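Local atomic coordinates of 2-dehydropantoate 2-reductase (Enterococcus faecium, PDB entry 3WFJ), a protein that binds NAD and probably catalyses the NADPH-dependent reduction of ketopantoate to pantoate in pantothenate biosynthesis. Residues 125-130 with 145-150. Residues are numbered along the deposited sequence; the frame is centred on the assembly and turned at random.
Sequences GNTMWT and GSVELQ. With NAD (nicotinamide-adenine-dinucleotide), chain I.
The carbonyl oxygen of S146 accepts two hydrogen bonds from 125-130. T127 OG1 donates to S146 O at 2.9 Å, and M128 N donates to S146 O at 3.0 Å. The two donors reach the oxygen from opposite faces of its carbonyl plane. This grip sits where both chains of an antiparallel strand pair of the Rossmann-type, NADP-binding domain pass into loop. Strand 122-127 ends the run of parallel strands here, and strand 147-151 returns beside it.

Within the pair, N126 and E148 exchange two backbone bonds. N126 N donates to E148 O at 3.1 Å, and E148 N donates back to N126 O at 3.0 Å. T127 and V147 form the next, non-hydrogen-bonded pair. Their side chains lie on the sheet face covered by F15 of helix 10-21. N126 and E148 are on the other face, where N126 packs on I184 and K187 of helix 181-191 and E148 OE2 is hydrogen-bonded to S183 OG.

T127 OG1 has a second task. T127 OG1 accepts a hydrogen bond from W129 N at 2.9 Å, which makes an ST turn as the chain leaves the strand. The torsion that sets OG1 anti to the backbone N of T127 (chi1 -180°) serves both bonds. The turn leads W129 and T130 to the cofactor: W129 O lies 3.4 Å from C4N of the NAD nicotinamide ring, the carbon that carries hydride in this coenzyme.

The indole of W129 turns back over the other segment. G145 CA sits over one ring face in a CH-pi contact, 17° off the normal of the five-membered ring. S146 N lies over the same face, nearer the rim. W129 NE1 is hydrogen-bonded to L172 O. At the ring edge, V147 CG2 touches W129 CD1 at 4.0 Å, near the indole plane.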
loop_
_atom_site.group_PDB
_atom_site.type_symbol
_atom_site.label_atom_id
_atom_site.label_comp_id
_atom_site.label_asym_id
_atom_site.label_seq_id
_atom_site.Cartn_x
_atom_site.Cartn_y
_atom_site.Cartn_z
ATOM N N GLY A 125 -19.663 20.091 9.718
ATOM C CA GLY A 125 -19.093 19.652 10.974
ATOM C C GLY A 125 -18.590 18.225 10.927
ATOM O O GLY A 125 -18.555 17.610 9.877
ATOM N N ASN A 126 -18.381 17.730 12.140
ATOM C CA ASN A 126 -17.766 16.523 12.479
ATOM C C ASN A 126 -18.572 15.934 13.536
ATOM O O ASN A 126 -19.031 16.668 14.389
ATOM C CB ASN A 126 -16.406 16.858 13.192
ATOM C CG ASN A 126 -15.277 17.019 12.234
ATOM O OD1 ASN A 126 -15.288 16.357 11.242
ATOM N ND2 ASN A 126 -14.292 17.833 12.537
ATOM N N THR A 127 -18.420 14.619 13.706
ATOM C CA THR A 127 -18.845 13.942 14.954
ATOM C C THR A 127 -17.832 12.869 15.356
ATOM O O THR A 127 -17.120 12.328 14.497
ATOM C CB THR A 127 -20.222 13.285 14.795
ATOM O OG1 THR A 127 -20.607 12.652 16.014
ATOM C CG2 THR A 127 -20.211 12.280 13.704
ATOM N N MET A 128 -17.768 12.621 16.672
ATOM C CA MET A 128 -16.962 11.543 17.272
ATOM C C MET A 128 -17.868 10.436 17.702
ATOM O O MET A 128 -17.422 9.568 18.407
ATOM C CB MET A 128 -16.186 12.025 18.519
ATOM C CG MET A 128 -14.923 12.816 18.280
ATOM S SD MET A 128 -13.711 12.087 17.177
ATOM C CE MET A 128 -13.371 13.560 16.222
ATOM N N TRP A 129 -19.144 10.472 17.330
ATOM C CA TRP A 129 -20.031 9.356 17.619
ATOM C C TRP A 129 -19.708 8.265 16.651
ATOM O O TRP A 129 -19.279 8.528 15.562
ATOM C CB TRP A 129 -21.540 9.714 17.510
ATOM C CG TRP A 129 -22.086 10.538 18.581
ATOM C CD1 TRP A 129 -22.300 11.870 18.549
ATOM C CD2 TRP A 129 -22.571 10.081 19.843
ATOM N NE1 TRP A 129 -22.836 12.302 19.740
ATOM C CE2 TRP A 129 -23.037 11.217 20.548
ATOM C CE3 TRP A 129 -22.631 8.840 20.470
ATOM C CZ2 TRP A 129 -23.552 11.134 21.862
ATOM C CZ3 TRP A 129 -23.112 8.777 21.777
ATOM C CH2 TRP A 129 -23.576 9.899 22.454
ATOM N N THR A 130 -19.931 7.028 17.091
ATOM C CA THR A 130 -19.747 5.822 16.291
ATOM C C THR A 130 -21.060 5.063 16.125
ATOM O O THR A 130 -22.018 5.335 16.801
ATOM C CB THR A 130 -18.717 4.856 16.947
ATOM O OG1 THR A 130 -19.080 4.607 18.298
ATOM C CG2 THR A 130 -17.380 5.442 16.966
ATOM N N GLY A 145 -19.616 9.996 22.633
ATOM C CA GLY A 145 -19.473 10.800 21.444
ATOM C C GLY A 145 -19.632 12.286 21.674
ATOM O O GLY A 145 -19.854 12.741 22.804
ATOM N N SER A 146 -19.546 13.054 20.574
ATOM C CA SER A 146 -19.754 14.526 20.581
ATOM C C SER A 146 -19.963 15.068 19.156
ATOM O O SER A 146 -19.724 14.327 18.169
ATOM C CB SER A 146 -18.520 15.198 21.172
ATOM O OG SER A 146 -17.508 15.332 20.197
ATOM N N VAL A 147 -20.314 16.354 19.025
ATOM C CA VAL A 147 -20.455 16.978 17.716
ATOM C C VAL A 147 -19.790 18.367 17.718
ATOM O O VAL A 147 -19.786 19.023 18.733
ATOM C CB VAL A 147 -21.940 17.028 17.219
ATOM C CG1 VAL A 147 -22.063 17.533 15.785
ATOM C CG2 VAL A 147 -22.582 15.649 17.252
ATOM N N GLU A 148 -19.191 18.771 16.585
ATOM C CA GLU A 148 -18.801 20.083 16.383
ATOM C C GLU A 148 -19.373 20.544 15.071
ATOM O O GLU A 148 -19.470 19.778 14.124
ATOM C CB GLU A 148 -17.309 20.171 16.257
ATOM C CG GLU A 148 -16.554 20.055 17.574
ATOM C CD GLU A 148 -15.088 20.304 17.375
ATOM O OE1 GLU A 148 -14.640 21.487 17.519
ATOM O OE2 GLU A 148 -14.403 19.364 16.916
ATOM N N LEU A 149 -19.754 21.814 15.004
ATOM C CA LEU A 149 -20.418 22.322 13.841
ATOM C C LEU A 149 -20.212 23.834 13.811
ATOM O O LEU A 149 -20.162 24.465 14.880
ATOM C CB LEU A 149 -21.934 21.947 13.864
ATOM C CG LEU A 149 -22.929 22.634 14.837
ATOM C CD1 LEU A 149 -23.411 23.965 14.302
ATOM C CD2 LEU A 149 -24.173 21.788 15.106
ATOM N N GLN A 150 -20.259 24.403 12.614
ATOM C CA GLN A 150 -20.305 25.823 12.430
ATOM C C GLN A 150 -21.145 26.150 11.182
ATOM O O GLN A 150 -21.543 25.277 10.400
ATOM C CB GLN A 150 -18.876 26.335 12.315
ATOM C CG GLN A 150 -18.638 27.718 11.687
ATOM C CD GLN A 150 -17.245 28.270 11.978
ATOM O OE1 GLN A 150 -16.210 27.681 11.616
ATOM N NE2 GLN A 150 -17.207 29.411 12.656
HETATM P PA NAD I . -23.267 3.532 6.336
HETATM O O1A NAD I . -22.678 2.982 5.016
HETATM O O2A NAD I . -23.293 2.597 7.578
HETATM O O5B NAD I . -24.749 4.014 5.967
HETATM C C5B NAD I . -24.794 5.082 4.972
HETATM C C4B NAD I . -25.584 4.700 3.732
HETATM O O4B NAD I . -25.025 3.535 3.070
HETATM C C3B NAD I . -27.029 4.371 4.062
HETATM O O3B NAD I . -27.832 4.680 2.919
HETATM C C2B NAD I . -27.017 2.904 4.066
HETATM O O2B NAD I . -28.384 2.581 3.845
HETATM C C1B NAD I . -26.066 2.628 2.880
HETATM N N9A NAD I . -25.696 1.230 2.940
HETATM C C8A NAD I . -25.116 0.653 3.984
HETATM N N7A NAD I . -25.046 -0.689 3.818
HETATM C C5A NAD I . -25.620 -0.966 2.625
HETATM C C6A NAD I . -25.870 -2.184 1.829
HETATM N N6A NAD I . -25.447 -3.335 2.303
HETATM N N1A NAD I . -26.479 -2.127 0.650
HETATM C C2A NAD I . -26.827 -0.911 0.206
HETATM N N3A NAD I . -26.671 0.246 0.891
HETATM C C4A NAD I . -26.066 0.295 2.081
HETATM O O3 NAD I . -22.287 4.924 6.403
HETATM P PN NAD I . -22.018 5.580 7.824
HETATM O O1N NAD I . -21.613 4.827 9.043
HETATM O O2N NAD I . -23.521 5.690 8.076
HETATM O O5D NAD I . -21.264 7.041 7.653
HETATM C C5D NAD I . -21.918 8.247 7.289
HETATM C C4D NAD I . -20.845 9.212 7.146
HETATM O O4D NAD I . -20.575 9.488 8.494
HETATM C C3D NAD I . -19.545 8.608 6.540
HETATM O O3D NAD I . -18.917 9.568 5.689
HETATM C C2D NAD I . -18.631 8.337 7.710
HETATM O O2D NAD I . -17.347 8.717 7.446
HETATM C C1D NAD I . -19.178 9.261 8.797
HETATM N N1N NAD I . -18.980 8.574 10.085
HETATM C C2N NAD I . -19.327 7.272 10.268
HETATM C C3N NAD I . -19.040 6.743 11.478
HETATM C C7N NAD I . -19.456 5.338 11.915
HETATM O O7N NAD I . -19.226 4.910 13.073
HETATM N N7N NAD I . -20.240 4.555 11.169
HETATM C C4N NAD I . -18.414 7.553 12.462
HETATM C C5N NAD I . -18.038 8.854 12.216
HETATM C C6N NAD I . -18.401 9.366 11.000
#